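Local coordinates for 3-oxoacyl-[acyl-carrier-protein] synthase, mitochondrial (Arabidopsis thaliana, PDB 2IX4) that catalyses the condensation of fatty acyl chains with malonyl-ACP, elongating saturated acyl groups by two carbons in mitochondrial fatty acid synthesis, at residues A[4-9]-A[268-273]; A[244-249]-A[322-327]; A[278-283]-A[421-426]. All blocks are in the same frame, centred on the assembly; numbering follows the deposited sequence.

Interaction 1 (A[4-9]-A[268-273]); sequences VVTGLG and AKIYAE
Ala-268 opens the contact by setting its CB against CG2 of Thr-6, and the carbonyl of Lys-269 then takes over the same methyl, its O lying 3.5 Å from Thr-6 CG2. That methyl can reach the loop because it stands anti to its own carbonyl carbon (chi1 52° for OG1); the hydroxyl turns elsewhere, to Glu-258. A water lies between Lys-269 O and Thr-6 O where the two backbones diverge, donating to the lysine carbonyl; its distance to Thr-6 O is unusually short, so that half of the bridge is doubtful. The lysine amine pairs with Asp-102. Ile-270 brings its CG2 obliquely over Val-4, 3.6 Å from CB, with CG1 close to Val-4 CG2.

Tyr-271 is the most heavily engaged residue. Its N gives a nearly straight bond to Val-5 O (2.8 Å), and its ring lies against Leu-8: CD1 of the leucine sits over one face, 3.8 Å from the ring centroid and 16° off the normal, a CH-pi contact, while the Thr-6 carbonyl carbon lies at the edge in the ring plane. The phenol OH bonds to Asp-102, whose carboxylate also receives Leu-8 N. With an alanine here, Leu-8 CD1 would probably lose the ring face it packs on, and Asp-102 the hydrogen bond from the phenol. Ala-272 returns a backbone bond, its O accepting from Val-5 N at 2.9 Å, and Glu-273 pairs with Val-4 as an antiparallel non-hydrogen-bonded pair, its carboxylate held by Arg-2.

Strand 3-12 thus meets the start of strand 272-281 on one edge and strand 251-259 on the other. Helix 364-378 packs through Ile-373 on Val-5, Leu-8 and Tyr-271, and His-377 meets the tyrosine ring edge-to-face, whereas helix 260-265 lies against Val-4, Thr-6 and Ile-270.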
ATOM      1  N   VAL A   4      15.549  15.454  -7.359  1.00 21.25           N
ATOM      2  CA  VAL A   4      14.899  16.748  -7.555  1.00 21.28           C
ATOM      3  C   VAL A   4      13.490  16.603  -8.136  1.00 21.20           C
ATOM      4  O   VAL A   4      13.130  15.551  -8.671  1.00 21.32           O
ATOM      5  CB  VAL A   4      15.746  17.720  -8.433  1.00 21.27           C
ATOM      6  CG1 VAL A   4      17.071  18.049  -7.761  1.00 21.32           C
ATOM      7  CG2 VAL A   4      15.958  17.167  -9.841  1.00 21.17           C
ATOM      8  N   VAL A   5      12.705  17.669  -8.020  1.00 20.93           N
ATOM      9  CA  VAL A   5      11.334  17.693  -8.510  1.00 20.55           C
ATOM     10  C   VAL A   5      11.303  18.510  -9.795  1.00 20.39           C
ATOM     11  O   VAL A   5      11.710  19.673  -9.802  1.00 20.35           O
ATOM     12  CB  VAL A   5      10.375  18.309  -7.466  1.00 20.50           C
ATOM     13  CG1 VAL A   5       8.944  18.305  -7.984  1.00 20.38           C
ATOM     14  CG2 VAL A   5      10.465  17.555  -6.143  1.00 20.59           C
ATOM     15  N   THR A   6      10.824  17.896 -10.877  1.00 20.14           N
ATOM     16  CA  THR A   6      10.827  18.537 -12.192  1.00 19.86           C
ATOM     17  C   THR A   6       9.432  18.722 -12.792  1.00 19.74           C
ATOM     18  O   THR A   6       9.283  19.349 -13.839  1.00 19.54           O
ATOM     19  CB  THR A   6      11.722  17.769 -13.201  1.00 19.91           C
ATOM     20  OG1 THR A   6      11.357  16.384 -13.218  1.00 19.90           O
ATOM     21  CG2 THR A   6      13.189  17.896 -12.829  1.00 20.19           C
ATOM     22  N   GLY A   7       8.412  18.184 -12.128  1.00 19.64           N
ATOM     23  CA  GLY A   7       7.039  18.311 -12.606  1.00 19.41           C
ATOM     24  C   GLY A   7       6.030  18.232 -11.483  1.00 19.49           C
ATOM     25  O   GLY A   7       6.186  17.430 -10.565  1.00 19.20           O
ATOM     26  N   LEU A   8       5.001  19.075 -11.560  1.00 19.65           N
ATOM     27  CA  LEU A   8       3.928  19.094 -10.565  1.00 19.72           C
ATOM     28  C   LEU A   8       2.569  18.912 -11.239  1.00 20.05           C
ATOM     29  O   LEU A   8       2.322  19.458 -12.318  1.00 19.75           O
ATOM     30  CB  LEU A   8       3.943  20.407  -9.769  1.00 19.74           C
ATOM     31  CG  LEU A   8       5.206  20.875  -9.031  1.00 19.29           C
ATOM     32  CD1 LEU A   8       4.991  22.261  -8.452  1.00 18.97           C
ATOM     33  CD2 LEU A   8       5.616  19.914  -7.931  1.00 18.97           C
ATOM     34  N   GLY A   9       1.692  18.142 -10.598  1.00 20.05           N
ATOM     35  CA  GLY A   9       0.353  17.904 -11.130  1.00 20.35           C
ATOM     36  C   GLY A   9      -0.631  17.612 -10.019  1.00 20.61           C
ATOM     37  O   GLY A   9      -0.305  16.894  -9.075  1.00 20.51           O
ATOM     38  N   ALA A 268      16.170  20.220 -17.804  1.00 25.37           N
ATOM     39  CA  ALA A 268      14.863  20.315 -17.168  1.00 25.55           C
ATOM     40  C   ALA A 268      14.876  21.392 -16.092  1.00 25.75           C
ATOM     41  O   ALA A 268      15.887  21.595 -15.418  1.00 25.79           O
ATOM     42  CB  ALA A 268      14.467  18.974 -16.572  1.00 25.49           C
ATOM     43  N   LYS A 269      13.754  22.089 -15.937  1.00 25.91           N
ATOM     44  CA  LYS A 269      13.636  23.057 -14.859  1.00 26.03           C
ATOM     45  C   LYS A 269      13.382  22.314 -13.554  1.00 25.64           C
ATOM     46  O   LYS A 269      12.650  21.327 -13.520  1.00 25.70           O
ATOM     47  CB  LYS A 269      12.574  24.131 -15.152  1.00 26.45           C
ATOM     48  CG  LYS A 269      11.155  23.637 -15.414  1.00 27.76           C
ATOM     49  CD  LYS A 269      10.254  23.836 -14.198  1.00 29.93           C
ATOM     50  CE  LYS A 269       8.816  24.142 -14.610  1.00 30.41           C
ATOM     51  NZ  LYS A 269       8.255  23.122 -15.537  1.00 30.99           N
ATOM     52  N   ILE A 270      14.023  22.782 -12.494  1.00 25.33           N
ATOM     53  CA  ILE A 270      13.984  22.101 -11.213  1.00 24.97           C
ATOM     54  C   ILE A 270      13.298  22.986 -10.181  1.00 24.86           C
ATOM     55  O   ILE A 270      13.699  24.133  -9.969  1.00 24.90           O
ATOM     56  CB  ILE A 270      15.409  21.707 -10.757  1.00 24.99           C
ATOM     57  CG1 ILE A 270      16.009  20.680 -11.726  1.00 24.92           C
ATOM     58  CG2 ILE A 270      15.388  21.162  -9.338  1.00 25.00           C
ATOM     59  CD1 ILE A 270      17.520  20.569 -11.670  1.00 25.56           C
ATOM     60  N   TYR A 271      12.255  22.450  -9.553  1.00 24.48           N
ATOM     61  CA  TYR A 271      11.520  23.171  -8.521  1.00 24.22           C
ATOM     62  C   TYR A 271      12.303  23.212  -7.212  1.00 24.12           C
ATOM     63  O   TYR A 271      12.484  24.280  -6.624  1.00 24.09           O
ATOM     64  CB  TYR A 271      10.148  22.530  -8.285  1.00 24.10           C
ATOM     65  CG  TYR A 271       9.132  22.785  -9.380  1.00 24.17           C
ATOM     66  CD1 TYR A 271       8.907  21.840 -10.379  1.00 23.81           C
ATOM     67  CD2 TYR A 271       8.387  23.967  -9.410  1.00 23.89           C
ATOM     68  CE1 TYR A 271       7.971  22.063 -11.382  1.00 23.66           C
ATOM     69  CE2 TYR A 271       7.448  24.199 -10.411  1.00 23.67           C
ATOM     70  CZ  TYR A 271       7.247  23.242 -11.393  1.00 23.86           C
ATOM     71  OH  TYR A 271       6.321  23.458 -12.389  1.00 23.56           O
ATOM     72  N   ALA A 272      12.763  22.044  -6.770  1.00 23.96           N
ATOM     73  CA  ALA A 272      13.408  21.879  -5.470  1.00 24.01           C
ATOM     74  C   ALA A 272      14.068  20.508  -5.383  1.00 24.01           C
ATOM     75  O   ALA A 272      13.870  19.665  -6.256  1.00 23.92           O
ATOM     76  CB  ALA A 272      12.381  22.039  -4.340  1.00 23.83           C
ATOM     77  N   GLU A 273      14.854  20.299  -4.329  1.00 23.96           N
ATOM     78  CA  GLU A 273      15.419  18.994  -4.015  1.00 24.05           C
ATOM     79  C   GLU A 273      14.637  18.390  -2.854  1.00 24.10           C
ATOM     80  O   GLU A 273      14.237  19.107  -1.933  1.00 23.88           O
ATOM     81  CB  GLU A 273      16.900  19.128  -3.642  1.00 24.13           C
ATOM     82  CG  GLU A 273      17.591  17.807  -3.297  1.00 24.70           C
ATOM     83  CD  GLU A 273      19.035  17.965  -2.841  1.00 25.64           C
ATOM     84  OE1 GLU A 273      19.487  19.108  -2.616  1.00 26.65           O
ATOM     85  OE2 GLU A 273      19.721  16.930  -2.702  1.00 25.87           O
TER
HETATM   86  O   HOH W   1      10.899  20.323 -15.554  1.00 36.85           O

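Interaction 2 (A[244-249]-A[322-327]); sequences DGFVIG and TSTPIG
Two loops of the ketosynthase active-site region meet here: residues 244-249, ahead of strand 251-259, and residues 322-327, which follow the predicted catalytic His-320 and lead into helix 325-339. The chains run roughly antiparallel where they touch, and one direct backbone bond joins them, Gly-245 N to Ser-323 O at 2.9 Å. It is somewhat bent, 142° at the hydrogen, and reaches the oxygen in the carbonyl plane. Gly-245 adopts backbone angles at which a side chain would collide with the carbonyl O of Asp-244.

Two waters add further links. One accepts from Asp-244 N and is hydrogen-bonded to Ser-323 OG at 2.7 Å; that hydroxyl, anti to its backbone N (chi1 -166°), is also hydrogen-bonded to the backbone N of Arg-237. A second water accepts a hydrogen bond from Val-247 N and donates one to Thr-322 O, so this carbonyl is tied to the other loop.

Phe-246 makes its contact through CB, which rests close against Thr-322 O, 3.0 Å away, and against Thr-322 CB. With chi1 at 68°, CG stands between the backbone N and the carbonyl carbon, and the ring leads away from residues 322-327. The same ring meets His-359 edge-to-face, and the side chain comes within about 5 Å of the bound hexanoic acid.

Thr-322 lies about 3 Å, side chain to side chain, from both His-320 and His-359. The arrangement belongs to the Cys-His-His active site of KAS I/II-type condensing enzymes, where these loops border the two predicted catalytic histidines.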
ATOM      1  N   ASP A 244     -13.848  20.519  15.414  1.00 20.32           N
ATOM      2  CA  ASP A 244     -14.604  19.358  15.901  1.00 20.29           C
ATOM      3  C   ASP A 244     -14.475  18.100  15.022  1.00 20.17           C
ATOM      4  O   ASP A 244     -15.356  17.238  15.023  1.00 20.08           O
ATOM      5  CB  ASP A 244     -16.080  19.732  16.133  1.00 20.25           C
ATOM      6  CG  ASP A 244     -16.879  19.848  14.836  1.00 20.71           C
ATOM      7  OD1 ASP A 244     -16.352  20.369  13.826  1.00 20.58           O
ATOM      8  OD2 ASP A 244     -18.051  19.414  14.835  1.00 20.97           O
ATOM      9  N   GLY A 245     -13.368  18.000  14.290  1.00 19.74           N
ATOM     10  CA  GLY A 245     -13.107  16.852  13.423  1.00 19.67           C
ATOM     11  C   GLY A 245     -12.803  17.317  12.013  1.00 19.52           C
ATOM     12  O   GLY A 245     -13.088  18.462  11.664  1.00 19.40           O
ATOM     13  N   PHE A 246     -12.224  16.441  11.195  1.00 19.61           N
ATOM     14  CA  PHE A 246     -11.879  16.839   9.832  1.00 19.75           C
ATOM     15  C   PHE A 246     -13.051  16.746   8.850  1.00 19.63           C
ATOM     16  O   PHE A 246     -14.098  16.174   9.155  1.00 19.58           O
ATOM     17  CB  PHE A 246     -10.608  16.135   9.308  1.00 19.66           C
ATOM     18  CG  PHE A 246     -10.749  14.653   9.085  1.00 20.50           C
ATOM     19  CD1 PHE A 246     -11.256  14.157   7.883  1.00 20.57           C
ATOM     20  CD2 PHE A 246     -10.322  13.749  10.053  1.00 20.70           C
ATOM     21  CE1 PHE A 246     -11.361  12.785   7.659  1.00 21.60           C
ATOM     22  CE2 PHE A 246     -10.423  12.377   9.841  1.00 21.33           C
ATOM     23  CZ  PHE A 246     -10.945  11.892   8.640  1.00 21.24           C
ATOM     24  N   VAL A 247     -12.859  17.341   7.680  1.00 19.63           N
ATOM     25  CA  VAL A 247     -13.839  17.311   6.611  1.00 19.66           C
ATOM     26  C   VAL A 247     -13.207  16.504   5.490  1.00 19.76           C
ATOM     27  O   VAL A 247     -12.124  16.848   5.027  1.00 19.77           O
ATOM     28  CB  VAL A 247     -14.178  18.741   6.126  1.00 19.69           C
ATOM     29  CG1 VAL A 247     -15.133  18.702   4.946  1.00 19.51           C
ATOM     30  CG2 VAL A 247     -14.772  19.568   7.265  1.00 19.31           C
ATOM     31  N   ILE A 248     -13.874  15.421   5.086  1.00 19.96           N
ATOM     32  CA  ILE A 248     -13.366  14.537   4.037  1.00 20.25           C
ATOM     33  C   ILE A 248     -13.274  15.305   2.725  1.00 20.09           C
ATOM     34  O   ILE A 248     -14.206  16.008   2.342  1.00 20.10           O
ATOM     35  CB  ILE A 248     -14.244  13.261   3.847  1.00 20.32           C
ATOM     36  CG1 ILE A 248     -14.265  12.415   5.120  1.00 21.19           C
ATOM     37  CG2 ILE A 248     -13.716  12.390   2.709  1.00 20.76           C
ATOM     38  CD1 ILE A 248     -15.148  11.177   5.029  1.00 22.46           C
ATOM     39  N   GLY A 249     -12.129  15.185   2.064  1.00 20.16           N
ATOM     40  CA  GLY A 249     -11.927  15.767   0.742  1.00 20.27           C
ATOM     41  C   GLY A 249     -11.508  14.691  -0.239  1.00 20.48           C
ATOM     42  O   GLY A 249     -11.347  13.534   0.137  1.00 20.59           O
ATOM     43  N   THR A 322      -5.532  18.427  10.875  1.00 21.09           N
ATOM     44  CA  THR A 322      -6.734  18.094  10.120  1.00 21.02           C
ATOM     45  C   THR A 322      -7.993  18.796  10.633  1.00 21.11           C
ATOM     46  O   THR A 322      -9.068  18.620  10.062  1.00 21.06           O
ATOM     47  CB  THR A 322      -6.993  16.571  10.154  1.00 21.28           C
ATOM     48  OG1 THR A 322      -7.180  16.149  11.512  1.00 20.64           O
ATOM     49  CG2 THR A 322      -5.823  15.808   9.551  1.00 21.03           C
ATOM     50  N   SER A 323      -7.847  19.592  11.694  1.00 21.08           N
ATOM     51  CA  SER A 323      -8.968  20.257  12.386  1.00 21.05           C
ATOM     52  C   SER A 323      -9.601  19.347  13.448  1.00 21.18           C
ATOM     53  O   SER A 323     -10.825  19.312  13.609  1.00 21.15           O
ATOM     54  CB  SER A 323     -10.022  20.793  11.404  1.00 21.00           C
ATOM     55  OG  SER A 323     -10.916  21.686  12.046  1.00 20.55           O
ATOM     56  N   THR A 324      -8.749  18.618  14.166  0.50 21.28           N
ATOM     57  CA  THR A 324      -9.195  17.727  15.233  0.50 21.41           C
ATOM     58  C   THR A 324      -8.653  18.204  16.576  0.50 21.41           C
ATOM     59  O   THR A 324      -7.473  18.550  16.677  0.50 21.40           O
ATOM     60  CB  THR A 324      -8.756  16.270  14.976  0.50 21.54           C
ATOM     61  OG1 THR A 324      -7.328  16.207  14.864  0.50 21.71           O
ATOM     62  CG2 THR A 324      -9.382  15.752  13.693  0.50 21.52           C
ATOM     63  N   PRO A 325      -9.518  18.241  17.610  1.00 21.37           N
ATOM     64  CA  PRO A 325      -9.135  18.715  18.952  1.00 21.55           C
ATOM     65  C   PRO A 325      -7.815  18.161  19.496  1.00 21.79           C
ATOM     66  O   PRO A 325      -6.940  18.943  19.871  1.00 21.91           O
ATOM     67  CB  PRO A 325     -10.311  18.272  19.828  1.00 21.36           C
ATOM     68  CG  PRO A 325     -11.470  18.303  18.911  1.00 21.37           C
ATOM     69  CD  PRO A 325     -10.944  17.853  17.573  1.00 21.40           C
ATOM     70  N   ILE A 326      -7.671  16.837  19.531  1.00 21.96           N
ATOM     71  CA  ILE A 326      -6.457  16.214  20.073  1.00 22.08           C
ATOM     72  C   ILE A 326      -5.303  16.315  19.074  1.00 21.90           C
ATOM     73  O   ILE A 326      -4.227  16.814  19.408  1.00 21.83           O
ATOM     74  CB  ILE A 326      -6.706  14.742  20.506  1.00 22.18           C
ATOM     75  CG1 ILE A 326      -7.560  14.708  21.778  1.00 22.69           C
ATOM     76  CG2 ILE A 326      -5.387  14.002  20.731  1.00 22.15           C
ATOM     77  CD1 ILE A 326      -8.181  13.352  22.087  1.00 24.17           C
ATOM     78  N   GLY A 327      -5.552  15.868  17.846  1.00 21.92           N
ATOM     79  CA  GLY A 327      -4.534  15.807  16.798  1.00 21.91           C
ATOM     80  C   GLY A 327      -3.757  17.087  16.563  1.00 21.78           C
ATOM     81  O   GLY A 327      -2.527  17.064  16.512  1.00 21.79           O
TER
HETATM   82  O   HOH W   2     -13.480  21.169  12.611  1.00 15.38           O
HETATM   83  O   HOH W   3     -10.207  19.034   7.750  1.00 16.59           O

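Interaction 3 (A[278-283]-A[421-426]); sequences GMSGDA and GTNASL
This is an antiparallel pairing of two strands, 272-281 and 422-429, in a buried part of the thiolase-like core; the axes of the paired segments 278-281 and 422-426 come within 4.7 Å. Gly-278 and Ser-425 form one hydrogen-bonded pair, exchanging two bonds of 2.8 Å between N and O; Ser-280 and Asn-423 form the next, with both donors tilted about 30° from the carbonyl planes. Between and beyond them, Met-279 faces Ala-424 and Gly-281 faces Thr-422 in non-hydrogen-bonded pairs. Past the strand end, Asp-282 N continues the pairing with a bond to a lone pair of Gly-421 O.

The side-chain work is done by Asn-423. Its CG stands anti to the carbonyl carbon (chi1 -54°), which carries the amide over to the opposite strand. There ND2 spends its two hydrogens on Ser-280 OG at 3.1 Å and Asp-282 OD1 at 2.7 Å, both partners close to the amide plane. The carboxylate is met from above its own plane, and the two flat groups are turned 46° apart. A water donates to both Asn-423 OD1 and Asp-282 OD2, closing a ring of bonds that would fix the amide's rotation. Ser-280 OG is bonded also to Gly-295 O.

Gly-421 has positive phi, and a CB there would clash with Asp-282 CB; with Thr-422 it faces Gly-418 in a G1 beta bulge. On the other side of the sheet, Met-279, Thr-422 and Ala-424 lie against His-184 of helix 181-195, and Thr-422 OG1 bonds to Asn-172 O of the second subunit. Gly-418, at the end of strand 411-418, and Phe-419 in the turn line the hexanoic acid pocket, so the bulged hairpin belongs to the acyl-binding site of this thiolase-like fold.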
ATOM      1  N   GLY A 278      11.563  11.485   6.653  1.00 21.24           N
ATOM      2  CA  GLY A 278      11.547  10.957   8.011  1.00 21.01           C
ATOM      3  C   GLY A 278      10.331  10.092   8.235  1.00 20.95           C
ATOM      4  O   GLY A 278       9.220  10.483   7.878  1.00 20.87           O
ATOM      5  N   MET A 279      10.545   8.920   8.830  1.00 20.89           N
ATOM      6  CA  MET A 279       9.468   7.969   9.102  1.00 20.84           C
ATOM      7  C   MET A 279       9.494   7.529  10.546  1.00 20.64           C
ATOM      8  O   MET A 279      10.565   7.331  11.119  1.00 20.63           O
ATOM      9  CB  MET A 279       9.599   6.732   8.214  1.00 21.07           C
ATOM     10  CG  MET A 279       9.311   6.962   6.742  1.00 21.54           C
ATOM     11  SD  MET A 279       9.747   5.519   5.750  1.00 23.70           S
ATOM     12  CE  MET A 279      11.537   5.564   5.838  1.00 23.14           C
ATOM     13  N   SER A 280       8.311   7.362  11.127  1.00 20.32           N
ATOM     14  CA  SER A 280       8.194   6.817  12.473  1.00 20.02           C
ATOM     15  C   SER A 280       6.846   6.142  12.678  1.00 19.94           C
ATOM     16  O   SER A 280       5.970   6.187  11.807  1.00 19.43           O
ATOM     17  CB  SER A 280       8.380   7.919  13.518  1.00 20.14           C
ATOM     18  OG  SER A 280       7.240   8.758  13.572  1.00 19.98           O
ATOM     19  N   GLY A 281       6.706   5.515  13.840  1.00 19.72           N
ATOM     20  CA  GLY A 281       5.444   4.967  14.300  1.00 20.11           C
ATOM     21  C   GLY A 281       5.170   5.436  15.716  1.00 20.36           C
ATOM     22  O   GLY A 281       6.091   5.527  16.535  1.00 20.26           O
ATOM     23  N   ASP A 282       3.906   5.747  15.997  1.00 20.66           N
ATOM     24  CA  ASP A 282       3.477   6.158  17.334  1.00 21.06           C
ATOM     25  C   ASP A 282       3.565   5.006  18.329  1.00 21.40           C
ATOM     26  O   ASP A 282       3.919   5.210  19.492  1.00 21.42           O
ATOM     27  CB  ASP A 282       2.036   6.684  17.307  1.00 20.99           C
ATOM     28  CG  ASP A 282       1.893   8.007  16.564  1.00 21.21           C
ATOM     29  OD1 ASP A 282       2.913   8.686  16.315  1.00 21.50           O
ATOM     30  OD2 ASP A 282       0.744   8.379  16.240  1.00 20.73           O
ATOM     31  N   ALA A 283       3.232   3.801  17.861  1.00 21.86           N
ATOM     32  CA  ALA A 283       3.139   2.606  18.710  1.00 22.51           C
ATOM     33  C   ALA A 283       2.235   2.845  19.927  1.00 23.00           C
ATOM     34  O   ALA A 283       2.557   2.437  21.045  1.00 23.05           O
ATOM     35  CB  ALA A 283       4.535   2.131  19.139  1.00 22.15           C
ATOM     36  N   GLY A 421      -0.848   4.879  13.570  1.00 22.97           N
ATOM     37  CA  GLY A 421       0.275   5.630  14.122  1.00 22.45           C
ATOM     38  C   GLY A 421       1.443   5.732  13.161  1.00 22.16           C
ATOM     39  O   GLY A 421       2.593   5.775  13.587  1.00 22.03           O
ATOM     40  N   THR A 422       1.140   5.772  11.866  1.00 21.67           N
ATOM     41  CA  THR A 422       2.155   5.843  10.822  1.00 21.71           C
ATOM     42  C   THR A 422       2.455   7.298  10.460  1.00 21.31           C
ATOM     43  O   THR A 422       1.551   8.051  10.096  1.00 21.48           O
ATOM     44  CB  THR A 422       1.750   5.014   9.561  1.00 21.77           C
ATOM     45  OG1 THR A 422       2.713   5.211   8.516  1.00 22.55           O
ATOM     46  CG2 THR A 422       0.355   5.400   9.046  1.00 21.69           C
ATOM     47  N   ASN A 423       3.724   7.686  10.574  1.00 20.92           N
ATOM     48  CA  ASN A 423       4.139   9.077  10.375  1.00 20.60           C
ATOM     49  C   ASN A 423       5.186   9.238   9.297  1.00 20.59           C
ATOM     50  O   ASN A 423       6.129   8.455   9.215  1.00 20.58           O
ATOM     51  CB  ASN A 423       4.689   9.666  11.673  1.00 20.26           C
ATOM     52  CG  ASN A 423       3.728   9.527  12.822  1.00 20.50           C
ATOM     53  OD1 ASN A 423       2.566   9.919  12.721  1.00 20.65           O
ATOM     54  ND2 ASN A 423       4.202   8.967  13.927  1.00 19.01           N
ATOM     55  N   ALA A 424       5.015  10.272   8.482  1.00 20.72           N
ATOM     56  CA  ALA A 424       6.018  10.661   7.505  1.00 21.01           C
ATOM     57  C   ALA A 424       6.228  12.168   7.539  1.00 21.17           C
ATOM     58  O   ALA A 424       5.300  12.933   7.814  1.00 21.32           O
ATOM     59  CB  ALA A 424       5.617  10.210   6.112  1.00 20.91           C
ATOM     60  N   SER A 425       7.461  12.582   7.275  1.00 21.22           N
ATOM     61  CA  SER A 425       7.799  13.989   7.165  1.00 21.35           C
ATOM     62  C   SER A 425       8.708  14.168   5.956  1.00 21.27           C
ATOM     63  O   SER A 425       9.778  13.564   5.884  1.00 21.39           O
ATOM     64  CB  SER A 425       8.478  14.472   8.445  1.00 21.43           C
ATOM     65  OG  SER A 425       8.366  15.874   8.583  1.00 22.32           O
ATOM     66  N   LEU A 426       8.261  14.969   4.995  1.00 21.23           N
ATOM     67  CA  LEU A 426       9.037  15.236   3.785  1.00 21.32           C
ATOM     68  C   LEU A 426       9.667  16.615   3.862  1.00 21.51           C
ATOM     69  O   LEU A 426       8.981  17.597   4.143  1.00 21.60           O
ATOM     70  CB  LEU A 426       8.157  15.136   2.531  1.00 21.30           C
ATOM     71  CG  LEU A 426       7.500  13.793   2.187  1.00 21.12           C
ATOM     72  CD1 LEU A 426       6.561  13.959   1.004  1.00 21.19           C
ATOM     73  CD2 LEU A 426       8.541  12.708   1.906  1.00 21.48           C
TER
HETATM   74  O   HOH W   4       0.580  10.424  14.521  1.00 23.07           O

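Interactions 1 and 3 use opposite ends of strand 272-281 and belong to the same sheet, joining it to strand 3-12 and to strand 422-429, with centres about 25 Å apart. Interaction 1 is partly buried, away from the annotated sites, and combines two backbone bonds with apolar packing on a tyrosine ring; interaction 3 is buried, regularly paired and rich in side-chain polar bonds, and it reaches the second subunit. Interaction 2, also partly buried, joins loops rather than strands, with a single direct backbone bond and two bridging waters. It lies on the other side of the chain's centre from interaction 1. Interactions 2 and 3 both lie near the bound hexanoic acid, their centres about 19 Å apart.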